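Local coordinates for protein DNA polymerase III, beta subunit (Eubacterium rectale, PDB 3T0P) that probably tethers DNA polymerases and other proteins to DNA as a ring-shaped head-to-tail homodimer, which makes replication processive, at residues Ser19-Thr24 with Leu52-Ile57; Lys81-Asp86 with Ser100-Lys105; Glu123-Ile128 with Tyr218-His223; Ser131-Lys136 with Gly209-Asp214; Val257-Arg262 with Val337-Val342. One frame throughout, in Å; residues are numbered along the deposited sequence. Where two conformers were deposited one is given.

Contact 1. Residues Ser19-Thr24 with Leu52-Ile57; sequences SKAVPT and LGIETI. With EDO (1,2-ethanediol), chain X.
Two peptide carbonyls are the flat groups that meet the other segment. K20 O is approached by methyl L52 CD2 at 4.0 Å, and L52 O by methyl A21 CB at 3.8 Å. A21 is the centre of the contact. Its CB sits beside the I54 chain, 3.7 Å from I54 CG1. I54 carries CG1 on the side of its own backbone N (chi1 -51°) and then runs extended, which brings CD1 alongside A21 and to 3.9 Å from K20 CB. No hydrogen bond crosses. The K20 chain bends at CG and turns its amine back to N16 O. The short 3-10 turn after helix 8-18 thus packs on strand 52-58. This strand is where the N-terminal domain's sheet runs on into strand 231-236 of the central domain, and V233 also touches L52 and I54. Farther along, the carboxylate of E55 accepts a weak hydrogen bond at OE1 from O2 of 1,2-ethanediol, 3.2 Å away. The diol probably comes from the crystallisation liquor. With an alanine at E55 it is likely to lose this weak carboxylate partner and keep T232 OG1. I57 CG1 approaches the same diol O2 at 3.8 Å.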
# COMPACT_ATOMS: atom_id res chain seq x y z
N SER B 19 -4.83 6.46 -18.90
CA SER B 19 -3.55 5.95 -18.41
C SER B 19 -3.52 4.42 -18.25
O SER B 19 -2.44 3.83 -18.28
CB SER B 19 -3.20 6.58 -17.06
OG SER B 19 -2.80 7.92 -17.30
N LYS B 20 -4.69 3.77 -18.09
CA LYS B 20 -4.78 2.31 -17.96
C LYS B 20 -4.41 1.57 -19.25
O LYS B 20 -4.25 0.36 -19.21
CB LYS B 20 -6.17 1.88 -17.48
CG LYS B 20 -6.27 1.84 -15.96
CD LYS B 20 -6.13 3.22 -15.32
CE LYS B 20 -6.31 3.23 -13.84
NZ LYS B 20 -6.11 4.61 -13.30
N ALA B 21 -4.27 2.30 -20.39
CA ALA B 21 -3.90 1.73 -21.68
C ALA B 21 -2.48 2.12 -22.06
O ALA B 21 -2.01 1.78 -23.14
CB ALA B 21 -4.86 2.19 -22.76
N VAL B 22 -1.80 2.87 -21.16
CA VAL B 22 -0.42 3.31 -21.39
C VAL B 22 0.50 2.17 -20.91
O VAL B 22 0.40 1.77 -19.75
CB VAL B 22 -0.09 4.69 -20.72
CG1 VAL B 22 1.40 5.01 -20.84
CG2 VAL B 22 -0.93 5.81 -21.32
N PRO B 23 1.39 1.61 -21.78
CA PRO B 23 2.26 0.50 -21.33
C PRO B 23 3.15 0.87 -20.14
O PRO B 23 3.74 1.95 -20.07
CB PRO B 23 3.07 0.13 -22.57
CG PRO B 23 2.32 0.72 -23.72
CD PRO B 23 1.63 1.93 -23.20
N THR B 24 3.18 -0.04 -19.18
CA THR B 24 3.93 0.03 -17.92
C THR B 24 5.44 0.23 -18.18
O THR B 24 6.05 1.12 -17.61
CB THR B 24 3.70 -1.25 -17.08
OG1 THR B 24 2.44 -1.85 -17.42
CG2 THR B 24 3.79 -0.98 -15.59
N LEU B 52 -5.04 -2.71 -26.59
CA LEU B 52 -6.07 -2.01 -25.83
C LEU B 52 -5.99 -0.51 -26.08
O LEU B 52 -4.93 0.09 -25.92
CB LEU B 52 -5.89 -2.33 -24.35
CG LEU B 52 -6.85 -1.71 -23.36
CD1 LEU B 52 -8.19 -2.41 -23.41
CD2 LEU B 52 -6.28 -1.81 -21.94
N GLY B 53 -7.12 0.07 -26.47
CA GLY B 53 -7.31 1.49 -26.70
C GLY B 53 -8.34 2.05 -25.75
O GLY B 53 -9.38 1.43 -25.50
N ILE B 54 -8.05 3.21 -25.14
CA ILE B 54 -8.99 3.88 -24.26
C ILE B 54 -9.08 5.32 -24.75
O ILE B 54 -8.07 5.98 -25.00
CB ILE B 54 -8.73 3.78 -22.73
CG1 ILE B 54 -8.54 2.32 -22.27
CG2 ILE B 54 -9.90 4.42 -21.94
CD1 ILE B 54 -8.08 2.16 -20.84
N GLU B 55 -10.31 5.79 -24.85
CA GLU B 55 -10.72 7.10 -25.33
C GLU B 55 -11.70 7.70 -24.35
O GLU B 55 -12.59 7.01 -23.86
CB GLU B 55 -11.42 6.86 -26.66
CG GLU B 55 -11.40 7.98 -27.67
CD GLU B 55 -12.10 7.46 -28.91
OE1 GLU B 55 -13.34 7.32 -28.88
OE2 GLU B 55 -11.38 7.06 -29.86
N THR B 56 -11.56 8.99 -24.07
CA THR B 56 -12.46 9.65 -23.15
C THR B 56 -12.64 11.10 -23.61
O THR B 56 -11.74 11.69 -24.25
CB THR B 56 -11.96 9.48 -21.69
OG1 THR B 56 -13.05 9.62 -20.78
CG2 THR B 56 -10.82 10.40 -21.32
N ILE B 57 -13.85 11.65 -23.39
CA ILE B 57 -14.19 13.01 -23.79
C ILE B 57 -14.09 13.90 -22.56
O ILE B 57 -14.63 13.56 -21.50
CB ILE B 57 -15.58 13.11 -24.47
CG1 ILE B 57 -15.65 12.27 -25.79
CG2 ILE B 57 -16.00 14.58 -24.73
CD1 ILE B 57 -14.80 12.78 -27.00
C1 EDO X . -17.38 8.84 -26.40
O1 EDO X . -17.34 8.03 -25.21
C2 EDO X . -16.12 8.65 -27.24
O2 EDO X . -14.97 8.58 -26.39

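Contact 2. Residues Lys81-Asp86 with Ser100-Lys105; sequences KLPDND and SCEKAK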
# COMPACT_ATOMS: atom_id res chain seq x y z
N LYS B 81 -1.22 17.56 -9.81
CA LYS B 81 -0.62 18.51 -8.88
C LYS B 81 -0.98 19.98 -9.15
O LYS B 81 -0.66 20.83 -8.32
CB LYS B 81 0.90 18.31 -8.83
CG LYS B 81 1.24 16.97 -8.17
CD LYS B 81 2.70 16.86 -7.83
CE LYS B 81 3.02 15.62 -7.04
NZ LYS B 81 4.48 15.38 -7.05
N LEU B 82 -1.70 20.28 -10.24
CA LEU B 82 -2.12 21.65 -10.50
C LEU B 82 -3.22 22.08 -9.54
O LEU B 82 -3.92 21.22 -9.00
CB LEU B 82 -2.61 21.83 -11.95
CG LEU B 82 -1.54 21.98 -13.02
CD1 LEU B 82 -2.16 22.06 -14.39
CD2 LEU B 82 -0.61 23.14 -12.76
N PRO B 83 -3.38 23.40 -9.29
CA PRO B 83 -4.51 23.86 -8.44
C PRO B 83 -5.86 23.48 -9.08
O PRO B 83 -5.93 23.18 -10.29
CB PRO B 83 -4.34 25.39 -8.40
CG PRO B 83 -3.01 25.69 -8.98
CD PRO B 83 -2.61 24.55 -9.83
N ASP B 84 -6.94 23.51 -8.29
CA ASP B 84 -8.29 23.14 -8.75
C ASP B 84 -8.96 24.31 -9.41
O ASP B 84 -9.83 24.95 -8.83
CB ASP B 84 -9.12 22.60 -7.58
CG ASP B 84 -8.62 21.27 -7.04
OD1 ASP B 84 -7.65 20.71 -7.62
OD2 ASP B 84 -9.22 20.75 -6.10
N ASN B 85 -8.49 24.65 -10.59
CA ASN B 85 -8.95 25.78 -11.38
C ASN B 85 -8.91 25.38 -12.84
O ASN B 85 -8.72 24.20 -13.12
CB ASN B 85 -8.09 26.99 -11.10
CG ASN B 85 -8.83 28.31 -11.25
OD1 ASN B 85 -9.55 28.55 -12.24
ND2 ASN B 85 -8.65 29.20 -10.28
N ASP B 86 -9.12 26.31 -13.76
CA ASP B 86 -9.08 25.99 -15.18
C ASP B 86 -7.67 25.84 -15.64
O ASP B 86 -6.79 26.61 -15.26
CB ASP B 86 -9.79 27.04 -16.01
CG ASP B 86 -11.29 27.05 -15.80
OD1 ASP B 86 -11.84 26.00 -15.35
OD2 ASP B 86 -11.91 28.07 -16.12
N SER B 100 -0.87 25.78 -18.10
CA SER B 100 -0.95 26.85 -17.12
C SER B 100 -2.25 26.79 -16.32
O SER B 100 -3.27 26.32 -16.81
CB SER B 100 -0.74 28.22 -17.77
OG SER B 100 -1.87 28.62 -18.50
N CYS B 101 -2.18 27.18 -15.06
CA CYS B 101 -3.31 27.14 -14.14
C CYS B 101 -3.02 28.10 -13.02
O CYS B 101 -2.00 27.95 -12.37
CB CYS B 101 -3.50 25.71 -13.61
SG CYS B 101 -4.93 25.52 -12.52
N GLU B 102 -3.93 29.06 -12.77
CA GLU B 102 -3.81 30.11 -11.75
C GLU B 102 -2.52 30.87 -12.04
O GLU B 102 -2.37 31.35 -13.16
CB GLU B 102 -3.87 29.56 -10.30
CG GLU B 102 -5.24 28.99 -9.93
CD GLU B 102 -5.50 28.58 -8.49
OE1 GLU B 102 -4.64 28.83 -7.62
OE2 GLU B 102 -6.58 27.98 -8.24
N LYS B 103 -1.55 30.87 -11.10
CA LYS B 103 -0.27 31.57 -11.30
C LYS B 103 0.90 30.59 -11.58
O LYS B 103 2.07 30.98 -11.48
CB LYS B 103 0.06 32.43 -10.07
CG LYS B 103 -0.86 33.63 -9.87
CD LYS B 103 -0.26 34.57 -8.83
CE LYS B 103 -1.30 35.36 -8.08
NZ LYS B 103 -1.25 35.10 -6.62
N ALA B 104 0.59 29.34 -11.91
CA ALA B 104 1.58 28.31 -12.19
C ALA B 104 1.63 27.99 -13.67
O ALA B 104 0.60 28.02 -14.37
CB ALA B 104 1.26 27.07 -11.38
N LYS B 105 2.82 27.68 -14.17
CA LYS B 105 3.07 27.44 -15.57
C LYS B 105 4.14 26.36 -15.77
O LYS B 105 5.18 26.41 -15.12
CB LYS B 105 3.53 28.79 -16.18
CG LYS B 105 3.57 28.88 -17.68
CD LYS B 105 3.93 30.31 -18.09
CE LYS B 105 5.28 30.44 -18.77
NZ LYS B 105 6.41 30.35 -17.81
O HOH W 1 -6.46 29.04 -14.10
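This partly buried contact sets P83 and N85, in the loop after helix 72-81, against C101 and E102 at the tip of a hairpin. With SG anti to the backbone N (chi1 -177°), the buried C101 sulfur reaches 3.4 Å from P83 O and 3.7 Å from P83 CD. L82 CD2 packs on C101 CB at 4.0 Å. The E102 chain runs alongside P83, pointing the other way, with its carboxylate carbon CD 3.4 Å from P83 CB. C101 to A104 form a type II' beta turn that joins strands 96-101 and 104-109 of the N-terminal domain. A104 and K105 pair with a strand of the second subunit, and K103, within the turn, forms a salt bridge to D308 of that subunit. N85 ND2 donates to E102 OE2 at 3.2 Å. The bond lies in the amide plane but meets the carboxylate's anti side, 31° out of its plane. N85 OD1 accepts D86 N at 2.7 Å on a lone pair, restraining the amide. A water links D86 O to E102 N.

Contact 3. Residues Glu123-Ile128 with Tyr218-His223; sequences ERNESI and YITNNH
T220 OG1 donates to E123 O at 2.6 Å, nearly along the C=O axis. T220 holds OG1 anti to its carbonyl carbon (chi1 -58°), on the side of E123. The same hydroxyl accepts from a water 2.9 Å from OG1. That water also accepts from N125 N and donates to E126 O, so one water ties both segments together. Strand 127-131 is the edge strand beside 214-220, and I128 is backbone-bonded to I217. At the other end T220 and H223 close a hairpin with a two-residue loop, N221 and N222. The ring contacts centre on Y218. R124 was deposited in two conformers. In the one given, CG lies over the middle of one ring face, a tentative CH-pi contact 3.5 Å from the centroid, and the guanidinium reaches on to a salt bridge with E227. N125 O is at the ring edge, and S127 CB comes to 3.5 Å from Y218 CE1. Apolar contact is slight: I128 CD1 and I219 CD1 are 4.5 Å apart.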
# COMPACT_ATOMS: atom_id res chain seq x y z
N GLU B 123 -17.30 -1.26 -36.29
CA GLU B 123 -18.72 -1.20 -36.60
C GLU B 123 -19.54 -1.69 -35.41
O GLU B 123 -19.24 -2.72 -34.82
CB GLU B 123 -19.07 -1.98 -37.87
CG GLU B 123 -20.40 -1.50 -38.46
CD GLU B 123 -20.78 -2.04 -39.82
OE1 GLU B 123 -20.27 -1.51 -40.83
OE2 GLU B 123 -21.65 -2.94 -39.88
N ARG B 124 -20.53 -0.89 -35.01
CA ARG B 124 -21.40 -1.19 -33.88
C ARG B 124 -22.66 -1.87 -34.37
O ARG B 124 -23.55 -1.23 -34.93
CB ARG B 124 -21.72 0.08 -33.09
CG ARG B 124 -20.63 0.47 -32.12
CD ARG B 124 -20.59 1.97 -31.91
NE ARG B 124 -19.70 2.37 -30.82
CZ ARG B 124 -18.37 2.45 -30.90
NH1 ARG B 124 -17.75 2.10 -32.03
NH2 ARG B 124 -17.65 2.85 -29.87
N ASN B 125 -22.71 -3.19 -34.17
CA ASN B 125 -23.86 -3.97 -34.56
C ASN B 125 -24.73 -4.13 -33.32
O ASN B 125 -25.19 -3.14 -32.75
CB ASN B 125 -23.42 -5.31 -35.19
CG ASN B 125 -22.53 -5.14 -36.40
OD1 ASN B 125 -22.77 -4.28 -37.27
ND2 ASN B 125 -21.46 -5.93 -36.46
N GLU B 126 -24.95 -5.38 -32.93
CA GLU B 126 -25.73 -5.76 -31.77
C GLU B 126 -25.00 -5.32 -30.50
O GLU B 126 -23.78 -5.49 -30.40
CB GLU B 126 -25.95 -7.28 -31.81
CG GLU B 126 -26.94 -7.80 -30.78
CD GLU B 126 -27.25 -9.29 -30.88
OE1 GLU B 126 -26.30 -10.10 -30.97
OE2 GLU B 126 -28.45 -9.64 -30.85
N SER B 127 -25.73 -4.70 -29.57
CA SER B 127 -25.25 -4.20 -28.29
C SER B 127 -25.71 -5.08 -27.15
O SER B 127 -26.84 -5.57 -27.17
CB SER B 127 -25.77 -2.79 -28.05
OG SER B 127 -27.18 -2.80 -28.18
N ILE B 128 -24.85 -5.28 -26.17
CA ILE B 128 -25.14 -6.05 -24.97
C ILE B 128 -25.05 -5.08 -23.78
O ILE B 128 -24.05 -4.38 -23.64
CB ILE B 128 -24.14 -7.25 -24.85
CG1 ILE B 128 -24.38 -8.28 -25.98
CG2 ILE B 128 -24.21 -7.93 -23.49
CD1 ILE B 128 -23.40 -8.17 -27.24
N TYR B 218 -20.03 -4.04 -27.47
CA TYR B 218 -20.15 -4.44 -28.88
C TYR B 218 -19.07 -5.43 -29.19
O TYR B 218 -17.92 -5.18 -28.85
CB TYR B 218 -20.04 -3.24 -29.84
CG TYR B 218 -21.10 -2.19 -29.67
CD1 TYR B 218 -22.33 -2.31 -30.31
CD2 TYR B 218 -20.90 -1.09 -28.85
CE1 TYR B 218 -23.33 -1.35 -30.15
CE2 TYR B 218 -21.89 -0.12 -28.68
CZ TYR B 218 -23.09 -0.25 -29.35
OH TYR B 218 -24.06 0.71 -29.20
N ILE B 219 -19.44 -6.55 -29.82
CA ILE B 219 -18.51 -7.59 -30.22
C ILE B 219 -18.57 -7.67 -31.74
O ILE B 219 -19.56 -8.15 -32.29
CB ILE B 219 -18.81 -8.93 -29.48
CG1 ILE B 219 -18.63 -8.76 -27.95
CG2 ILE B 219 -17.89 -10.00 -29.99
CD1 ILE B 219 -19.27 -9.83 -27.07
N THR B 220 -17.57 -7.08 -32.40
CA THR B 220 -17.51 -7.00 -33.86
C THR B 220 -16.21 -7.59 -34.36
O THR B 220 -15.19 -6.90 -34.49
CB THR B 220 -17.76 -5.57 -34.37
OG1 THR B 220 -19.03 -5.13 -33.89
CG2 THR B 220 -17.76 -5.47 -35.92
N ASN B 221 -16.31 -8.93 -34.59
CA ASN B 221 -15.41 -9.92 -35.21
C ASN B 221 -14.05 -10.07 -34.53
O ASN B 221 -13.73 -11.13 -34.01
CB ASN B 221 -15.19 -9.57 -36.70
CG ASN B 221 -16.45 -9.21 -37.48
OD1 ASN B 221 -17.42 -9.98 -37.55
ND2 ASN B 221 -16.45 -8.02 -38.08
N ASN B 222 -13.21 -9.05 -34.65
CA ASN B 222 -11.84 -9.03 -34.18
C ASN B 222 -11.68 -8.10 -33.00
O ASN B 222 -10.57 -7.98 -32.46
CB ASN B 222 -10.93 -8.54 -35.33
CG ASN B 222 -11.39 -8.96 -36.71
OD1 ASN B 222 -11.92 -8.15 -37.48
ND2 ASN B 222 -11.24 -10.24 -37.02
N HIS B 223 -12.77 -7.40 -32.62
CA HIS B 223 -12.77 -6.40 -31.56
C HIS B 223 -13.95 -6.49 -30.59
O HIS B 223 -15.03 -6.98 -30.93
CB HIS B 223 -12.76 -5.00 -32.18
CG HIS B 223 -11.54 -4.72 -33.00
ND1 HIS B 223 -10.38 -4.24 -32.43
CD2 HIS B 223 -11.32 -4.94 -34.31
CE1 HIS B 223 -9.50 -4.15 -33.41
NE2 HIS B 223 -10.02 -4.57 -34.56
O HOH W 2 -21.52 -5.41 -32.44

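Contact 4. Residues Ser131-Lys136 with Gly209-Asp214; sequences SQFTLK and GSADED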
# COMPACT_ATOMS: atom_id res chain seq x y z
N SER B 131 -24.83 -4.17 -16.07
CA SER B 131 -24.53 -3.09 -15.12
C SER B 131 -23.03 -3.08 -14.92
O SER B 131 -22.36 -4.08 -15.19
CB SER B 131 -25.27 -3.26 -13.79
OG SER B 131 -24.85 -4.38 -13.02
N GLN B 132 -22.49 -1.92 -14.54
CA GLN B 132 -21.09 -1.77 -14.21
C GLN B 132 -20.73 -2.81 -13.13
O GLN B 132 -19.69 -3.46 -13.22
CB GLN B 132 -20.82 -0.35 -13.68
CG GLN B 132 -20.62 0.70 -14.75
CD GLN B 132 -20.37 2.07 -14.16
OE1 GLN B 132 -20.09 2.24 -12.97
NE2 GLN B 132 -20.55 3.08 -14.98
N PHE B 133 -21.64 -3.00 -12.14
CA PHE B 133 -21.49 -3.95 -11.04
C PHE B 133 -21.31 -5.38 -11.56
O PHE B 133 -20.37 -6.05 -11.17
CB PHE B 133 -22.71 -3.88 -10.11
CG PHE B 133 -22.64 -4.88 -8.98
CD1 PHE B 133 -21.84 -4.63 -7.86
CD2 PHE B 133 -23.34 -6.08 -9.04
CE1 PHE B 133 -21.74 -5.57 -6.83
CE2 PHE B 133 -23.25 -7.01 -8.00
CZ PHE B 133 -22.47 -6.74 -6.89
N THR B 134 -22.23 -5.83 -12.42
CA THR B 134 -22.21 -7.18 -12.97
C THR B 134 -20.90 -7.43 -13.73
O THR B 134 -20.29 -8.48 -13.52
CB THR B 134 -23.43 -7.38 -13.85
OG1 THR B 134 -24.60 -7.25 -13.03
CG2 THR B 134 -23.45 -8.72 -14.54
N LEU B 135 -20.45 -6.47 -14.55
CA LEU B 135 -19.24 -6.66 -15.33
C LEU B 135 -18.02 -6.69 -14.43
O LEU B 135 -17.14 -7.52 -14.62
CB LEU B 135 -19.09 -5.56 -16.42
CG LEU B 135 -17.81 -5.62 -17.27
CD1 LEU B 135 -17.67 -6.99 -18.02
CD2 LEU B 135 -17.73 -4.44 -18.23
N LYS B 136 -17.94 -5.78 -13.47
CA LYS B 136 -16.81 -5.72 -12.55
C LYS B 136 -16.78 -6.98 -11.71
O LYS B 136 -15.71 -7.57 -11.56
CB LYS B 136 -16.87 -4.46 -11.68
CG LYS B 136 -15.58 -4.18 -10.93
CD LYS B 136 -15.59 -2.78 -10.28
CE LYS B 136 -14.29 -2.46 -9.58
NZ LYS B 136 -14.14 -1.00 -9.32
N GLY B 209 -18.37 0.52 -10.86
CA GLY B 209 -19.07 -0.67 -10.40
C GLY B 209 -20.45 -0.45 -9.81
O GLY B 209 -20.92 -1.27 -9.02
N SER B 210 -21.13 0.64 -10.19
CA SER B 210 -22.49 0.86 -9.71
C SER B 210 -23.47 -0.15 -10.34
O SER B 210 -23.36 -0.48 -11.53
CB SER B 210 -22.96 2.28 -10.01
OG SER B 210 -24.38 2.37 -9.86
N ALA B 211 -24.45 -0.59 -9.54
CA ALA B 211 -25.51 -1.49 -9.96
C ALA B 211 -26.60 -0.71 -10.72
O ALA B 211 -27.41 -1.29 -11.43
CB ALA B 211 -26.10 -2.18 -8.73
N ASP B 212 -26.58 0.62 -10.58
CA ASP B 212 -27.53 1.55 -11.18
C ASP B 212 -27.04 2.13 -12.54
O ASP B 212 -27.81 2.80 -13.23
CB ASP B 212 -27.78 2.70 -10.19
N GLU B 213 -25.75 1.94 -12.88
CA GLU B 213 -25.14 2.44 -14.11
C GLU B 213 -24.86 1.27 -15.03
O GLU B 213 -24.56 0.19 -14.55
CB GLU B 213 -23.85 3.21 -13.80
CG GLU B 213 -24.05 4.61 -13.27
CD GLU B 213 -22.76 5.41 -13.11
OE1 GLU B 213 -22.04 5.17 -12.11
OE2 GLU B 213 -22.47 6.25 -13.99
N ASP B 214 -24.93 1.47 -16.34
CA ASP B 214 -24.73 0.40 -17.32
C ASP B 214 -23.49 0.56 -18.21
O ASP B 214 -23.01 1.67 -18.44
CB ASP B 214 -25.98 0.28 -18.20
CG ASP B 214 -27.16 -0.31 -17.46
OD1 ASP B 214 -26.97 -1.31 -16.73
OD2 ASP B 214 -28.28 0.20 -17.64
O HOH W 3 -21.83 3.43 -17.18
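Q132 OE1 takes two backbone N-H groups from the loop. G209 N lies at 3.2 Å from it and S210 N, more weakly, at 3.4 Å. The backbone of Q132 is held too: its N donates to E213 O at 3.0 Å in a nearly straight bond of 167°. F133 N donates to S210 O at 3.1 Å, but from above the carbonyl plane. The Q132 amide crosses E213 with NE2 3.5 Å from E213 CB, and E229 offers NE2 a weak bond. A leucine in place of Q132 would probably leave G209 N and S210 N without their acceptor. F133 CB rests 4.0 Å from A211 CB, and G209 O lies at the edge of the F133 ring. Further out, S210 OG accepts from D212 N in an ST turn, which shapes the loop. The K136 chain passes G209 CA on its way to I207 O. S131 OG bonds to T134 OG1 at 2.9 Å. Loop carbonyls thus satisfy first-turn N-H groups of helix 132-140. S131 is the N-cap of this helix, and its antiparallel bridge to D214 joins the helix start to the loop that leads into strand 214-220 of the central domain.

Contact 5. Residues Val257-Arg262 with Val337-Val342; sequences VRINKR and VNLYMV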
# COMPACT_ATOMS: atom_id res chain seq x y z
N VAL B 257 -19.81 -32.79 -0.57
CA VAL B 257 -19.53 -32.17 0.73
C VAL B 257 -20.22 -30.82 0.82
O VAL B 257 -20.04 -29.97 -0.05
CB VAL B 257 -17.98 -32.05 0.99
CG1 VAL B 257 -17.67 -31.27 2.25
CG2 VAL B 257 -17.33 -33.43 1.05
N ARG B 258 -20.98 -30.62 1.89
CA ARG B 258 -21.57 -29.32 2.17
C ARG B 258 -20.74 -28.78 3.33
O ARG B 258 -20.62 -29.47 4.34
CB ARG B 258 -23.08 -29.45 2.50
CG ARG B 258 -23.82 -28.12 2.74
CD ARG B 258 -24.59 -27.65 1.52
NE ARG B 258 -25.10 -26.29 1.68
CZ ARG B 258 -25.86 -25.66 0.79
NH1 ARG B 258 -26.21 -26.26 -0.34
NH2 ARG B 258 -26.28 -24.42 1.03
N ILE B 259 -20.11 -27.59 3.16
CA ILE B 259 -19.23 -27.00 4.14
C ILE B 259 -19.43 -25.49 4.17
O ILE B 259 -19.70 -24.88 3.14
CB ILE B 259 -17.74 -27.38 3.79
CG1 ILE B 259 -16.71 -26.93 4.88
CG2 ILE B 259 -17.33 -26.90 2.36
CD1 ILE B 259 -15.33 -27.54 4.70
N ASN B 260 -19.25 -24.88 5.34
CA ASN B 260 -19.32 -23.44 5.50
C ASN B 260 -18.12 -22.82 4.74
O ASN B 260 -16.97 -23.20 4.96
CB ASN B 260 -19.32 -23.09 7.00
CG ASN B 260 -19.31 -21.60 7.26
OD1 ASN B 260 -18.28 -20.95 7.18
ND2 ASN B 260 -20.46 -21.03 7.52
N LYS B 261 -18.41 -21.90 3.81
CA LYS B 261 -17.45 -21.24 2.93
C LYS B 261 -16.35 -20.48 3.73
O LYS B 261 -15.16 -20.67 3.47
CB LYS B 261 -18.20 -20.29 1.96
CG LYS B 261 -17.37 -19.57 0.86
CD LYS B 261 -16.53 -18.34 1.33
CE LYS B 261 -17.25 -17.31 2.20
NZ LYS B 261 -18.48 -16.75 1.56
N ARG B 262 -16.75 -19.66 4.69
CA ARG B 262 -15.80 -18.88 5.50
C ARG B 262 -14.88 -19.78 6.33
O ARG B 262 -13.68 -19.51 6.38
CB ARG B 262 -16.55 -17.88 6.42
CG ARG B 262 -15.71 -16.98 7.38
CD ARG B 262 -14.66 -16.10 6.70
NE ARG B 262 -15.18 -15.39 5.53
CZ ARG B 262 -14.44 -14.65 4.70
NH1 ARG B 262 -13.14 -14.50 4.93
NH2 ARG B 262 -14.99 -14.06 3.65
N VAL B 337 -20.91 -23.91 0.62
CA VAL B 337 -20.54 -24.37 -0.71
C VAL B 337 -20.69 -25.89 -0.77
O VAL B 337 -20.62 -26.56 0.25
CB VAL B 337 -19.13 -23.93 -1.17
CG1 VAL B 337 -19.12 -22.45 -1.57
CG2 VAL B 337 -18.07 -24.23 -0.12
N ASN B 338 -20.88 -26.40 -1.98
CA ASN B 338 -20.97 -27.82 -2.29
C ASN B 338 -19.74 -28.21 -3.05
O ASN B 338 -19.41 -27.57 -4.06
CB ASN B 338 -22.21 -28.12 -3.14
CG ASN B 338 -23.50 -27.83 -2.46
OD1 ASN B 338 -23.80 -28.39 -1.41
ND2 ASN B 338 -24.29 -26.97 -3.06
N LEU B 339 -19.01 -29.21 -2.54
CA LEU B 339 -17.82 -29.76 -3.19
C LEU B 339 -18.20 -31.13 -3.76
O LEU B 339 -18.84 -31.90 -3.06
CB LEU B 339 -16.62 -29.85 -2.24
CG LEU B 339 -16.31 -28.61 -1.37
CD1 LEU B 339 -15.27 -28.94 -0.32
CD2 LEU B 339 -15.87 -27.41 -2.20
N TYR B 340 -17.89 -31.40 -5.04
CA TYR B 340 -18.20 -32.67 -5.70
C TYR B 340 -16.93 -33.33 -6.13
O TYR B 340 -16.10 -32.70 -6.81
CB TYR B 340 -19.13 -32.46 -6.93
CG TYR B 340 -20.48 -31.87 -6.57
CD1 TYR B 340 -20.66 -30.50 -6.49
CD2 TYR B 340 -21.54 -32.69 -6.24
CE1 TYR B 340 -21.90 -29.95 -6.15
CE2 TYR B 340 -22.78 -32.17 -5.90
CZ TYR B 340 -22.96 -30.79 -5.86
OH TYR B 340 -24.19 -30.28 -5.52
N MSE B 341 -16.76 -34.60 -5.77
CA MSE B 341 -15.54 -35.33 -6.12
C MSE B 341 -15.86 -36.69 -6.64
O MSE B 341 -16.85 -37.27 -6.21
CB MSE B 341 -14.62 -35.48 -4.88
CG MSE B 341 -13.73 -34.29 -4.65
SE MSE B 341 -13.66 -33.75 -2.78
CE MSE B 341 -15.65 -33.45 -2.50
N VAL B 342 -14.96 -37.26 -7.44
CA VAL B 342 -15.07 -38.65 -7.87
C VAL B 342 -14.01 -39.45 -7.14
O VAL B 342 -14.35 -40.40 -6.42
CB VAL B 342 -14.97 -38.86 -9.41
CG1 VAL B 342 -15.02 -40.35 -9.75
CG2 VAL B 342 -16.07 -38.11 -10.14
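V257 O is gripped twice by the neighbouring strand. L339 N donates to it at 2.8 Å, and the CA-H of N338 adds a contact at 3.2 Å. V257 N returns a bond to L339 O, also 2.8 Å long, with an angle of 163°. I259 and V337 form a second hydrogen-bonded antiparallel pair, and R258 with N338 is the non-hydrogen-bonded pair between them. One face of the sheet is apolar. I259 CG2 meets V337 CG2 at 3.7 Å and L339 CD1 at 3.9 Å, while V257 CG2 touches the CE methyl of selenomethionine M341. M292 covers this face. The other face carries R258 and N338. A bend at chi2 (99°) lays R258 CD 3.1 Å from N338 OD1, and R258 NH1 gives the same oxygen a weak bond at 3.4 Å. N260 caps helix 261-272 through E263 N. The main-chain ladder between strands 255-260 and 336-341 of the C-terminal domain therefore carries the polar bonding, the apolar face adds burial, and the weak R258 NH1 bond to N338 OD1 probably adds little.

How the contacts relate
Contacts 1 and 5 are buried, contacts 2 and 3 are partly so, and contact 4 lies at the surface. Contact 5 is a regular strand ladder, whereas contact 1 is apolar with no bond across. Contacts 1 and 3 reach one sheet that spans the N-terminal and central domains; their centres are about 20 Å apart. Contacts 3 and 4 adjoin in sequence: strand 127-131 runs directly into helix 132-140. A water and a threonine hydroxyl serve contact 3, near strand 127-131, while loop carbonyls hold the start of the helix. Contact 2 takes part in the subunit interface, and its centre is about 58 Å from that of contact 5, across the chain's centre.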